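Local coordinates for protein methyltransferase (PDB 3GIW) that is of unknown function but, as a Rossmann-fold member of the S-adenosyl methyltransferase family, probably transfers methyl groups from S-adenosylmethionine, at residues I98-A103 and L125-E130; H72-K75 and I79-F82; S24-D29 and D114-T119; H250-D255 and G271-K276. One frame throughout, in Å; residues are numbered along the deposited sequence. Where two conformers were deposited one is given.

Contact 1 (I98-A103 and L125-E130); sequences IAQSVA and LASTPE
In the Rossmann-like fold, where helices and the loops between them join neighbouring parallel strands, Gln100 of helix 95-102 reaches across to Ser127 and Thr128 in the loop that leads into edge strand 132-137. The contact illustrates how one primary amide can hold an irregular piece of chain by using both of its ends. OE1 of Gln100 accepts the backbone N-H of Thr128 at 3.0 Å in an almost straight bond (174°), although the donor stands above the amide carbonyl plane. On the other branch, NE2 of Gln100 donates to Ser127 OG at 3.0 Å, with the hydroxyl lying a little out of the amide plane. That hydroxyl in turn donates to Thr128 O (2.8 Å from Ser127 OG), in the carbonyl plane and on a lone pair, which ties the two loop residues into a short chain of bonds. NE2 also donates to Ser106 O, so three polar partners fix the rotation of the amide. The extended side chain of Gln100 and that of Thr128 lie alongside, pointing opposite ways, with Gln100 CB 3.9 Å from Thr128 CG2. Thr128 OG1, for its part, bonds to Pro104 O, linking the loop to the chain just after the helix. Thus the helix between strands 81-85 and 107-112 of the Rossmann-like fold holds the loop before outermost strand 132-137.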
loop_
_atom_site.group_PDB
_atom_site.type_symbol
_atom_site.label_atom_id
_atom_site.label_comp_id
_atom_site.label_asym_id
_atom_site.label_seq_id
_atom_site.Cartn_x
_atom_site.Cartn_y
_atom_site.Cartn_z
ATOM N N ILE A 98 -10.097 6.149 -8.688
ATOM C CA ILE A 98 -9.154 6.332 -9.804
ATOM C C ILE A 98 -9.471 5.324 -10.921
ATOM O O ILE A 98 -9.625 5.703 -12.091
ATOM C CB ILE A 98 -7.698 6.205 -9.337
ATOM C CG1 ILE A 98 -7.335 7.351 -8.402
ATOM C CG2 ILE A 98 -6.733 6.169 -10.551
ATOM C CD1 ILE A 98 -6.038 7.089 -7.652
ATOM N N ALA A 99 -9.587 4.042 -10.564
ATOM C CA ALA A 99 -9.828 2.989 -11.560
ATOM C C ALA A 99 -11.158 3.212 -12.270
ATOM O O ALA A 99 -11.254 3.103 -13.490
ATOM C CB ALA A 99 -9.808 1.617 -10.887
ATOM N N GLN A 100 -12.198 3.522 -11.511
ATOM C CA GLN A 100 -13.545 3.677 -12.089
ATOM C C GLN A 100 -13.737 4.954 -12.935
ATOM O O GLN A 100 -14.597 4.988 -13.832
ATOM C CB GLN A 100 -14.629 3.516 -11.003
ATOM C CG GLN A 100 -14.773 2.039 -10.529
ATOM C CD GLN A 100 -15.800 1.818 -9.436
ATOM O OE1 GLN A 100 -16.360 2.772 -8.885
ATOM N NE2 GLN A 100 -16.090 0.562 -9.158
ATOM N N SER A 101 -12.921 5.968 -12.674
ATOM C CA SER A 101 -12.886 7.154 -13.531
ATOM C C SER A 101 -12.318 6.803 -14.903
ATOM O O SER A 101 -12.683 7.415 -15.905
ATOM C CB SER A 101 -12.072 8.280 -12.877
ATOM O OG SER A 101 -10.683 8.005 -12.836
ATOM N N VAL A 102 -11.427 5.817 -14.957
ATOM C CA VAL A 102 -10.859 5.377 -16.237
ATOM C C VAL A 102 -11.821 4.435 -16.955
ATOM O O VAL A 102 -12.033 4.554 -18.164
ATOM C CB VAL A 102 -9.474 4.689 -16.058
ATOM C CG1 VAL A 102 -8.992 4.101 -17.394
ATOM C CG2 VAL A 102 -8.451 5.667 -15.493
ATOM N N ALA A 103 -12.392 3.493 -16.209
ATOM C CA ALA A 103 -13.250 2.468 -16.737
ATOM C C ALA A 103 -14.279 2.147 -15.648
ATOM O O ALA A 103 -13.945 1.487 -14.647
ATOM C CB ALA A 103 -12.420 1.221 -17.109
ATOM N N LEU A 125 -17.089 1.223 -0.287
ATOM C CA LEU A 125 -18.182 0.494 -0.911
ATOM C C LEU A 125 -19.011 1.322 -1.917
ATOM O O LEU A 125 -19.855 0.754 -2.644
ATOM C CB LEU A 125 -19.089 -0.081 0.200
ATOM C CG LEU A 125 -18.453 -1.104 1.151
ATOM C CD1 LEU A 125 -19.423 -1.561 2.243
ATOM C CD2 LEU A 125 -17.910 -2.298 0.367
ATOM N N ALA A 126 -18.774 2.629 -1.967
ATOM C CA ALA A 126 -19.487 3.539 -2.873
ATOM C C ALA A 126 -18.945 3.436 -4.308
ATOM O O ALA A 126 -18.086 4.218 -4.729
ATOM C CB ALA A 126 -19.401 4.966 -2.378
ATOM N N SER A 127 -19.503 2.481 -5.045
ATOM C CA SER A 127 -19.070 2.112 -6.392
ATOM C C SER A 127 -19.933 2.775 -7.451
ATOM O O SER A 127 -21.091 3.103 -7.190
ATOM C CB SER A 127 -19.172 0.596 -6.538
ATOM O OG SER A 127 -18.723 0.166 -7.815
ATOM N N THR A 128 -19.370 2.988 -8.641
ATOM C CA THR A 128 -20.184 3.228 -9.826
ATOM C C THR A 128 -21.159 2.063 -9.955
ATOM O O THR A 128 -20.877 0.969 -9.468
ATOM C CB THR A 128 -19.342 3.241 -11.110
ATOM O OG1 THR A 128 -18.554 2.046 -11.160
ATOM C CG2 THR A 128 -18.445 4.468 -11.200
ATOM N N PRO A 129 -22.324 2.289 -10.597
ATOM C CA PRO A 129 -23.242 1.170 -10.848
ATOM C C PRO A 129 -22.688 0.090 -11.785
ATOM O O PRO A 129 -23.027 -1.090 -11.631
ATOM C CB PRO A 129 -24.489 1.842 -11.457
ATOM C CG PRO A 129 -24.058 3.201 -11.877
ATOM C CD PRO A 129 -22.851 3.581 -11.069
ATOM N N GLU A 130 -21.841 0.486 -12.733
ATOM C CA GLU A 130 -21.236 -0.451 -13.687
ATOM C C GLU A 130 -20.201 -1.371 -13.035
ATOM O O GLU A 130 -19.932 -2.481 -13.528
ATOM C CB GLU A 130 -20.542 0.314 -14.823
ATOM C CG GLU A 130 -21.473 1.162 -15.696
ATOM C CD GLU A 130 -21.672 2.577 -15.214
ATOM O OE1 GLU A 130 -21.309 2.889 -14.065
ATOM O OE2 GLU A 130 -22.238 3.391 -15.988
#

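Contact 2 (H72-K75 and I79-F82); sequences HLAK and IRQF
Ile79 and Arg80 both return to carbonyl groups of Leu73 and Ala74 in the last turn of helix 55-75, where the chain reverses to enter strand 81-85. The polar contacts come first. Ile79 N donates to Leu73 O at 3.0 Å, a backbone bond that closes the turn. Arg80 NH1 meets Ala74 O at 2.8 Å with an N-H...O angle of 165°, and the oxygen lies at the guanidinium edge, within its plane. The arginine arrives there because its chain folds at chi2 (-74°), swinging a side chain that starts away from the helix back toward the helix end. The same NH1 donates to Ile79 O from above that carbonyl plane, while NH2 reaches Lys75 O through a water, with Arg80 NH2 and the water oxygen 2.9 Å apart. With an alanine here, the Ala74 carbonyl would probably lose its charged donor and the bridging water one partner, leaving the helix end less firmly held. Beside these bonds the packing is apolar. Leu73 CB comes 4.0 Å from Phe82 CE2 at the ring edge, whereas Ile79 CG2 sits over one face, offset toward the rim. Second-shell residues complete the setting: Ala163 of strand 163-167 packs on Leu73, Ile79 and Phe82, and Leu95 and Ala99 of helix 95-102 lie against the same phenylalanine. This is the tight helix-to-strand turn that delivers the chain into a central parallel strand of a Rossmann-like methyltransferase sheet.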
loop_
_atom_site.group_PDB
_atom_site.type_symbol
_atom_site.label_atom_id
_atom_site.label_comp_id
_atom_site.label_asym_id
_atom_site.label_seq_id
_atom_site.Cartn_x
_atom_site.Cartn_y
_atom_site.Cartn_z
ATOM N N HIS A 72 -1.687 4.207 -14.122
ATOM C CA HIS A 72 -0.948 3.441 -15.114
ATOM C C HIS A 72 -1.599 2.075 -15.363
ATOM O O HIS A 72 -1.771 1.640 -16.505
ATOM C CB HIS A 72 0.491 3.198 -14.650
ATOM C CG HIS A 72 1.308 2.396 -15.617
ATOM N ND1 HIS A 72 1.970 2.977 -16.678
ATOM C CD2 HIS A 72 1.528 1.061 -15.720
ATOM C CE1 HIS A 72 2.569 2.036 -17.386
ATOM N NE2 HIS A 72 2.335 0.868 -16.815
ATOM N N LEU A 73 -1.872 1.349 -14.287
ATOM C CA LEU A 73 -2.457 0.017 -14.390
ATOM C C LEU A 73 -3.816 0.043 -15.116
ATOM O O LEU A 73 -4.075 -0.805 -15.985
ATOM C CB LEU A 73 -2.574 -0.600 -13.011
ATOM C CG LEU A 73 -1.269 -1.132 -12.398
ATOM C CD1 LEU A 73 -1.428 -1.290 -10.881
ATOM C CD2 LEU A 73 -0.819 -2.448 -13.079
ATOM N N ALA A 74 -4.668 1.031 -14.808
ATOM C CA ALA A 74 -5.984 1.140 -15.423
ATOM C C ALA A 74 -5.858 1.624 -16.859
ATOM O O ALA A 74 -6.452 1.032 -17.764
ATOM C CB ALA A 74 -6.891 2.065 -14.632
ATOM N N LYS A 75 -5.077 2.674 -17.094
ATOM C CA LYS A 75 -5.072 3.317 -18.408
ATOM C C LYS A 75 -4.159 2.608 -19.398
ATOM O O LYS A 75 -4.609 2.233 -20.477
ATOM C CB LYS A 75 -4.698 4.803 -18.309
ATOM C CG LYS A 75 -4.938 5.592 -19.610
ATOM N N ILE A 79 -6.002 -2.862 -16.937
ATOM C CA ILE A 79 -6.471 -3.670 -15.824
ATOM C C ILE A 79 -7.798 -3.136 -15.276
ATOM O O ILE A 79 -7.991 -1.909 -15.090
ATOM C CB ILE A 79 -5.418 -3.743 -14.684
ATOM C CG1 ILE A 79 -4.140 -4.463 -15.162
ATOM C CG2 ILE A 79 -6.011 -4.401 -13.423
ATOM C CD1 ILE A 79 -4.346 -5.977 -15.514
ATOM N N ARG A 80 -8.735 -4.050 -15.045
ATOM C CA ARG A 80 -10.084 -3.709 -14.602
ATOM C C ARG A 80 -10.461 -4.372 -13.277
ATOM O O ARG A 80 -11.621 -4.278 -12.864
ATOM C CB ARG A 80 -11.117 -4.109 -15.685
ATOM C CG ARG A 80 -10.889 -3.449 -17.037
ATOM C CD ARG A 80 -11.286 -1.997 -17.009
ATOM N NE ARG A 80 -10.952 -1.310 -18.260
ATOM C CZ ARG A 80 -9.857 -0.591 -18.494
ATOM N NH1 ARG A 80 -8.911 -0.384 -17.566
ATOM N NH2 ARG A 80 -9.706 -0.037 -19.686
ATOM N N GLN A 81 -9.498 -5.027 -12.618
ATOM C CA GLN A 81 -9.722 -5.683 -11.339
ATOM C C GLN A 81 -8.518 -5.473 -10.440
ATOM O O GLN A 81 -7.375 -5.670 -10.859
ATOM C CB GLN A 81 -9.890 -7.195 -11.553
ATOM C CG GLN A 81 -11.039 -7.565 -12.485
ATOM C CD GLN A 81 -11.356 -9.033 -12.416
ATOM O OE1 GLN A 81 -12.471 -9.425 -12.003
ATOM N NE2 GLN A 81 -10.374 -9.873 -12.801
ATOM N N PHE A 82 -8.776 -5.120 -9.181
ATOM C CA PHE A 82 -7.724 -4.813 -8.215
ATOM C C PHE A 82 -8.020 -5.493 -6.882
ATOM O O PHE A 82 -9.174 -5.486 -6.420
ATOM C CB PHE A 82 -7.649 -3.281 -7.987
ATOM C CG PHE A 82 -7.316 -2.504 -9.218
ATOM C CD1 PHE A 82 -8.283 -2.292 -10.212
ATOM C CD2 PHE A 82 -6.029 -2.026 -9.426
ATOM C CE1 PHE A 82 -7.978 -1.595 -11.398
ATOM C CE2 PHE A 82 -5.730 -1.351 -10.615
ATOM C CZ PHE A 82 -6.691 -1.131 -11.571
HETATM O O HOH W 1 -7.370 1.401 -20.726
#

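Contact 3 (S24-D29 and D114-T119); sequences SARIYD and DPIVLT
Arg26 of helix 24-31 pairs with Asp114, the N-cap residue of helix 115-119, which follows strand 107-112 of the Rossmann-like fold. The charged interaction is a side-on, two-nitrogen grip. With CG anti to the carbonyl carbon (chi1 -56°), the Arg26 chain runs extended to NE and carries the guanidinium out to Asp114. Arg26 NH2 donates to Asp114 OD1 at 2.9 Å along a straight line (179°), with the oxygen in the guanidinium plane, and Arg26 NE donates to Asp114 OD2 at 3.2 Å, using the syn lone pair. The guanidinium and carboxylate planes are turned 34° apart, and the NE bond is the more tilted. Arg26 NH2 also donates to Ile17 O, tying in the N-terminal chain.

Backbone N-H groups use the carboxylates too: in the capping bond Ile116 N donates to Asp114 OD1 at 2.9 Å from above the carboxylate plane, giving this oxygen a second donor. The backbone N of Asp114 donates to Asp112 OD1, and because Asp112 binds S-adenosyl-L-homocysteine, the network borders that site, empty of the ligand here, to which Tyr28 also belongs. A leucine replacing Arg26 would probably leave the buried Asp114 carboxylate without its countercharge and Ile17 O without this donor.

Ile116 adds van der Waals packing. Its CD1 lies over one face of the guanidinium, and its CG2 approaches Arg26 NE at 3.7 Å, backing the charged group with hydrocarbon.

Water-mediated bonding completes the link: one water donates to Asp114 OD2 at 2.7 Å and accepts from the backbone N of Ala25 at 2.9 Å.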
loop_
_atom_site.group_PDB
_atom_site.type_symbol
_atom_site.label_atom_id
_atom_site.label_comp_id
_atom_site.label_asym_id
_atom_site.label_seq_id
_atom_site.Cartn_x
_atom_site.Cartn_y
_atom_site.Cartn_z
ATOM N N SER A 24 -0.578 1.886 12.930
ATOM C CA SER A 24 0.148 2.402 11.769
ATOM C C SER A 24 -0.759 3.184 10.777
ATOM O O SER A 24 -0.367 4.253 10.260
ATOM C CB SER A 24 0.937 1.306 11.034
ATOM O OG SER A 24 0.112 0.290 10.544
ATOM N N ALA A 25 -1.957 2.679 10.475
ATOM C CA ALA A 25 -2.810 3.350 9.493
ATOM C C ALA A 25 -3.246 4.717 9.972
ATOM O O ALA A 25 -3.451 5.646 9.187
ATOM C CB ALA A 25 -4.030 2.495 9.213
ATOM N N ARG A 26 -3.469 4.826 11.280
ATOM C CA ARG A 26 -3.922 6.057 11.906
ATOM C C ARG A 26 -2.799 7.101 12.022
ATOM O O ARG A 26 -3.039 8.302 11.851
ATOM C CB ARG A 26 -4.528 5.755 13.296
ATOM C CG ARG A 26 -5.671 4.713 13.259
ATOM C CD ARG A 26 -6.111 4.275 14.646
ATOM N NE ARG A 26 -6.702 2.922 14.602
ATOM C CZ ARG A 26 -7.255 2.334 15.670
ATOM N NH1 ARG A 26 -7.256 2.969 16.843
ATOM N NH2 ARG A 26 -7.791 1.126 15.562
ATOM N N ILE A 27 -1.573 6.648 12.317
ATOM C CA ILE A 27 -0.423 7.569 12.259
ATOM C C ILE A 27 -0.277 8.140 10.848
ATOM O O ILE A 27 -0.071 9.350 10.666
ATOM C CB ILE A 27 0.898 6.832 12.658
ATOM C CG1 ILE A 27 0.872 6.428 14.139
ATOM C CG2 ILE A 27 2.130 7.699 12.342
ATOM C CD1 ILE A 27 1.946 5.406 14.536
ATOM N N TYR A 28 -0.375 7.269 9.847
ATOM C CA TYR A 28 -0.230 7.709 8.452
ATOM C C TYR A 28 -1.304 8.775 8.146
ATOM O O TYR A 28 -1.014 9.864 7.588
ATOM C CB TYR A 28 -0.359 6.494 7.546
ATOM C CG TYR A 28 -0.222 6.724 6.067
ATOM C CD1 TYR A 28 -1.326 6.975 5.281
ATOM C CD2 TYR A 28 1.007 6.596 5.427
ATOM C CE1 TYR A 28 -1.198 7.143 3.908
ATOM C CE2 TYR A 28 1.129 6.729 4.064
ATOM C CZ TYR A 28 0.030 6.999 3.309
ATOM O OH TYR A 28 0.202 7.117 1.935
ATOM N N ASP A 29 -2.555 8.492 8.525
ATOM C CA ASP A 29 -3.609 9.449 8.271
ATOM C C ASP A 29 -3.377 10.788 8.982
ATOM O O ASP A 29 -3.582 11.842 8.382
ATOM C CB ASP A 29 -4.981 8.868 8.652
ATOM C CG ASP A 29 -6.133 9.582 7.983
ATOM O OD1 ASP A 29 -6.156 9.640 6.746
ATOM O OD2 ASP A 29 -7.023 10.055 8.702
ATOM N N ASP A 114 -6.959 -3.488 10.567
ATOM C CA ASP A 114 -7.229 -2.496 11.613
ATOM C C ASP A 114 -8.746 -2.322 11.712
ATOM O O ASP A 114 -9.359 -1.915 10.736
ATOM C CB ASP A 114 -6.536 -1.184 11.278
ATOM C CG ASP A 114 -6.705 -0.132 12.356
ATOM O OD1 ASP A 114 -7.725 -0.235 13.058
ATOM O OD2 ASP A 114 -5.821 0.754 12.478
ATOM N N PRO A 115 -9.362 -2.649 12.871
ATOM C CA PRO A 115 -10.812 -2.483 13.016
ATOM C C PRO A 115 -11.384 -1.088 12.650
ATOM O O PRO A 115 -12.564 -1.006 12.304
ATOM C CB PRO A 115 -11.052 -2.791 14.494
ATOM C CG PRO A 115 -9.915 -3.666 14.864
ATOM C CD PRO A 115 -8.762 -3.207 14.099
ATOM N N ILE A 116 -10.602 -0.006 12.730
ATOM C CA ILE A 116 -11.132 1.321 12.355
ATOM C C ILE A 116 -11.516 1.381 10.859
ATOM O O ILE A 116 -12.447 2.091 10.439
ATOM C CB ILE A 116 -10.129 2.445 12.693
ATOM C CG1 ILE A 116 -10.854 3.796 12.787
ATOM C CG2 ILE A 116 -8.956 2.523 11.666
ATOM C CD1 ILE A 116 -9.960 4.950 13.280
ATOM N N VAL A 117 -10.813 0.613 10.012
ATOM C CA VAL A 117 -11.117 0.661 8.571
ATOM C C VAL A 117 -12.554 0.160 8.310
ATOM O O VAL A 117 -13.317 0.752 7.534
ATOM C CB VAL A 117 -10.031 -0.055 7.699
ATOM C CG1 VAL A 117 -10.371 0.076 6.195
ATOM C CG2 VAL A 117 -8.662 0.564 8.003
ATOM N N LEU A 118 -12.936 -0.931 8.961
ATOM C CA LEU A 118 -14.307 -1.427 8.850
ATOM C C LEU A 118 -15.318 -0.303 9.188
ATOM O O LEU A 118 -16.285 -0.131 8.476
ATOM C CB LEU A 118 -14.526 -2.640 9.759
ATOM C CG LEU A 118 -15.937 -3.258 9.662
ATOM C CD1 LEU A 118 -16.286 -3.741 8.243
ATOM C CD2 LEU A 118 -16.087 -4.378 10.699
ATOM N N THR A 119 -15.054 0.467 10.244
ATOM C CA THR A 119 -15.989 1.554 10.605
ATOM C C THR A 119 -16.122 2.637 9.545
ATOM O O THR A 119 -17.130 3.365 9.530
ATOM C CB THR A 119 -15.634 2.233 11.950
ATOM O OG1 THR A 119 -14.509 3.111 11.812
ATOM C CG2 THR A 119 -15.383 1.173 13.047
HETATM O O HOH W 2 -3.327 0.280 11.491
#

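Contact 4 (H250-D255 and G271-K276); sequences HKWHPD and GAVARK
Trp252 brings its indole up to Gly271, Ala272 and Val273 of strand 269-275, an example of one large aromatic side chain joining a loop to a sheet. The apolar part centres on the six-membered ring. Trp252 CZ2 meets Val273 CG2 at 3.6 Å, with the methyl approaching the ring obliquely and the two side chains crossing at about a right angle. Val273 presents this branch because CG1 takes the place anti to the backbone N (chi1 177°), leaving CG2 beside that nitrogen and facing the tryptophan. On the pyrrole side, Trp252 CD1 passes 4.0 Å from Gly271 O; a glycine at this point of the strand puts no side chain between the indole and the backbone.

The polar part runs through one water. It accepts from Trp252 NE1 at 2.9 Å, in the plane of the indole, and from the backbone N of Val273 at 3.0 Å, so the buried indole N-H is satisfied and coupled to the strand without a direct bond.

Two aromatic contacts add to these. His253 CD2 lies 3.5 Å above the plane of the Trp252 ring, over its centre and across that plane from Val273 CG2. Trp65 also meets the indole, with its own plane turned by about 75°.

Strand 269-275 runs antiparallel between strands 195-201 and 240-248, and the loop carrying Trp252 follows the latter. Helix 55-75 packs across this region: its Trp65 and Leu73 touch Val273, while Arg68 bonds to Trp252 O.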
loop_
_atom_site.group_PDB
_atom_site.type_symbol
_atom_site.label_atom_id
_atom_site.label_comp_id
_atom_site.label_asym_id
_atom_site.label_seq_id
_atom_site.Cartn_x
_atom_site.Cartn_y
_atom_site.Cartn_z
ATOM N N HIS A 250 9.305 8.796 -5.667
ATOM C CA HIS A 250 9.182 10.089 -6.343
ATOM C C HIS A 250 9.867 10.106 -7.711
ATOM O O HIS A 250 9.723 11.071 -8.462
ATOM C CB HIS A 250 9.700 11.208 -5.450
ATOM C CG HIS A 250 11.168 11.149 -5.212
ATOM N ND1 HIS A 250 11.797 10.026 -4.706
ATOM C CD2 HIS A 250 12.137 12.084 -5.367
ATOM C CE1 HIS A 250 13.090 10.272 -4.581
ATOM N NE2 HIS A 250 13.321 11.517 -4.966
ATOM N N LYS A 251 10.605 9.058 -8.014
ATOM C CA LYS A 251 11.268 8.875 -9.306
ATOM C C LYS A 251 10.534 7.909 -10.261
ATOM O O LYS A 251 11.018 7.643 -11.362
ATOM C CB LYS A 251 12.712 8.374 -9.060
ATOM C CG LYS A 251 13.542 9.363 -8.285
ATOM C CD LYS A 251 14.993 8.933 -8.136
ATOM C CE LYS A 251 15.718 9.925 -7.265
ATOM N NZ LYS A 251 17.203 9.706 -7.260
ATOM N N TRP A 252 9.398 7.365 -9.820
ATOM C CA TRP A 252 8.599 6.436 -10.628
ATOM C C TRP A 252 7.529 7.213 -11.406
ATOM O O TRP A 252 6.564 7.691 -10.820
ATOM C CB TRP A 252 7.962 5.344 -9.750
ATOM C CG TRP A 252 7.404 4.163 -10.486
ATOM C CD1 TRP A 252 8.055 3.000 -10.735
ATOM C CD2 TRP A 252 6.114 4.058 -11.125
ATOM N NE1 TRP A 252 7.254 2.155 -11.467
ATOM C CE2 TRP A 252 6.068 2.791 -11.742
ATOM C CE3 TRP A 252 4.997 4.892 -11.210
ATOM C CZ2 TRP A 252 4.938 2.342 -12.466
ATOM C CZ3 TRP A 252 3.878 4.455 -11.945
ATOM C CH2 TRP A 252 3.862 3.189 -12.542
ATOM N N HIS A 253 7.703 7.326 -12.722
ATOM C CA HIS A 253 6.771 8.046 -13.619
ATOM C C HIS A 253 6.331 9.399 -13.011
ATOM O O HIS A 253 5.124 9.660 -12.834
ATOM C CB HIS A 253 5.556 7.175 -13.965
ATOM C CG HIS A 253 5.881 5.921 -14.725
ATOM N ND1 HIS A 253 5.133 5.500 -15.806
ATOM C CD2 HIS A 253 6.830 4.979 -14.543
ATOM C CE1 HIS A 253 5.638 4.372 -16.277
ATOM N NE2 HIS A 253 6.684 4.044 -15.544
ATOM N N PRO A 254 7.294 10.256 -12.659
ATOM C CA PRO A 254 6.926 11.507 -12.000
ATOM C C PRO A 254 6.122 12.435 -12.934
ATOM O O PRO A 254 6.324 12.412 -14.148
ATOM C CB PRO A 254 8.284 12.120 -11.639
ATOM C CG PRO A 254 9.221 11.581 -12.677
ATOM C CD PRO A 254 8.754 10.154 -12.873
ATOM N N ASP A 255 5.202 13.200 -12.359
ATOM C CA ASP A 255 4.552 14.320 -13.052
ATOM C C ASP A 255 5.489 15.524 -12.990
ATOM O O ASP A 255 6.535 15.477 -12.337
ATOM C CB ASP A 255 3.235 14.704 -12.359
ATOM C CG ASP A 255 2.204 13.604 -12.385
ATOM O OD1 ASP A 255 2.063 12.935 -13.433
ATOM O OD2 ASP A 255 1.518 13.423 -11.352
ATOM N N GLY A 271 9.292 1.975 -4.951
ATOM C CA GLY A 271 8.077 1.569 -5.653
ATOM C C GLY A 271 8.388 0.797 -6.911
ATOM O O GLY A 271 9.426 0.986 -7.530
ATOM N N ALA A 272 7.483 -0.138 -7.238
ATOM C CA ALA A 272 7.633 -0.958 -8.420
ATOM C C ALA A 272 6.322 -1.597 -8.827
ATOM O O ALA A 272 5.448 -1.854 -7.983
ATOM C CB ALA A 272 8.691 -2.078 -8.169
ATOM N N VAL A 273 6.205 -1.843 -10.136
ATOM C CA VAL A 273 5.045 -2.507 -10.730
ATOM C C VAL A 273 5.602 -3.530 -11.715
ATOM O O VAL A 273 6.545 -3.224 -12.473
ATOM C CB VAL A 273 4.178 -1.496 -11.487
ATOM C CG1 VAL A 273 2.978 -2.187 -12.199
ATOM C CG2 VAL A 273 3.690 -0.401 -10.535
ATOM N N ALA A 274 5.032 -4.740 -11.726
ATOM C CA ALA A 274 5.523 -5.807 -12.593
ATOM C C ALA A 274 4.376 -6.719 -13.055
ATOM O O ALA A 274 3.440 -6.957 -12.323
ATOM C CB ALA A 274 6.556 -6.641 -11.902
ATOM N N ARG A 275 4.520 -7.239 -14.279
ATOM C CA ARG A 275 3.538 -8.138 -14.917
ATOM C C ARG A 275 3.882 -9.598 -14.665
ATOM O O ARG A 275 5.061 -9.996 -14.726
ATOM C CB ARG A 275 3.529 -7.901 -16.430
ATOM C CG ARG A 275 2.482 -8.706 -17.207
ATOM C CD ARG A 275 2.351 -8.194 -18.649
ATOM N NE ARG A 275 1.311 -8.899 -19.389
ATOM C CZ ARG A 275 1.435 -10.117 -19.909
ATOM N NH1 ARG A 275 2.563 -10.814 -19.770
ATOM N NH2 ARG A 275 0.401 -10.649 -20.557
ATOM N N LYS A 276 2.854 -10.399 -14.401
ATOM C CA LYS A 276 2.991 -11.845 -14.285
ATOM C C LYS A 276 2.875 -12.489 -15.687
ATOM O O LYS A 276 1.843 -12.345 -16.334
ATOM C CB LYS A 276 1.885 -12.386 -13.353
ATOM C CG LYS A 276 1.887 -13.899 -13.210
ATOM C CD LYS A 276 0.873 -14.403 -12.232
ATOM C CE LYS A 276 0.814 -15.946 -12.260
ATOM N NZ LYS A 276 0.080 -16.450 -11.045
HETATM O O HOH W 3 8.282 -0.499 -11.819
#

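In the fold
Contacts 2, 3 and 4 are buried, whereas contact 1 is only partly buried, its centre about 19 Å from the centre of the chain. Contact 2 is the joint between its neighbours: Phe82 CE1 touches Ala99 CB of contact 1 at 3.7 Å, and Leu73 CD2 touches Val273 CG1 of contact 4 at 3.9 Å. Contacts 2 and 4 both reach the one mixed sheet. Contact 3 stands apart, on the opposite side of the chain's centre from contact 4, and is the one holding a cofactor-site residue. Chemistry follows place: neutral amide bonds at the periphery, backbone carbonyls gripped at a helix end, a buried ion pair near the site, and aromatic packing with water beside the antiparallel strands.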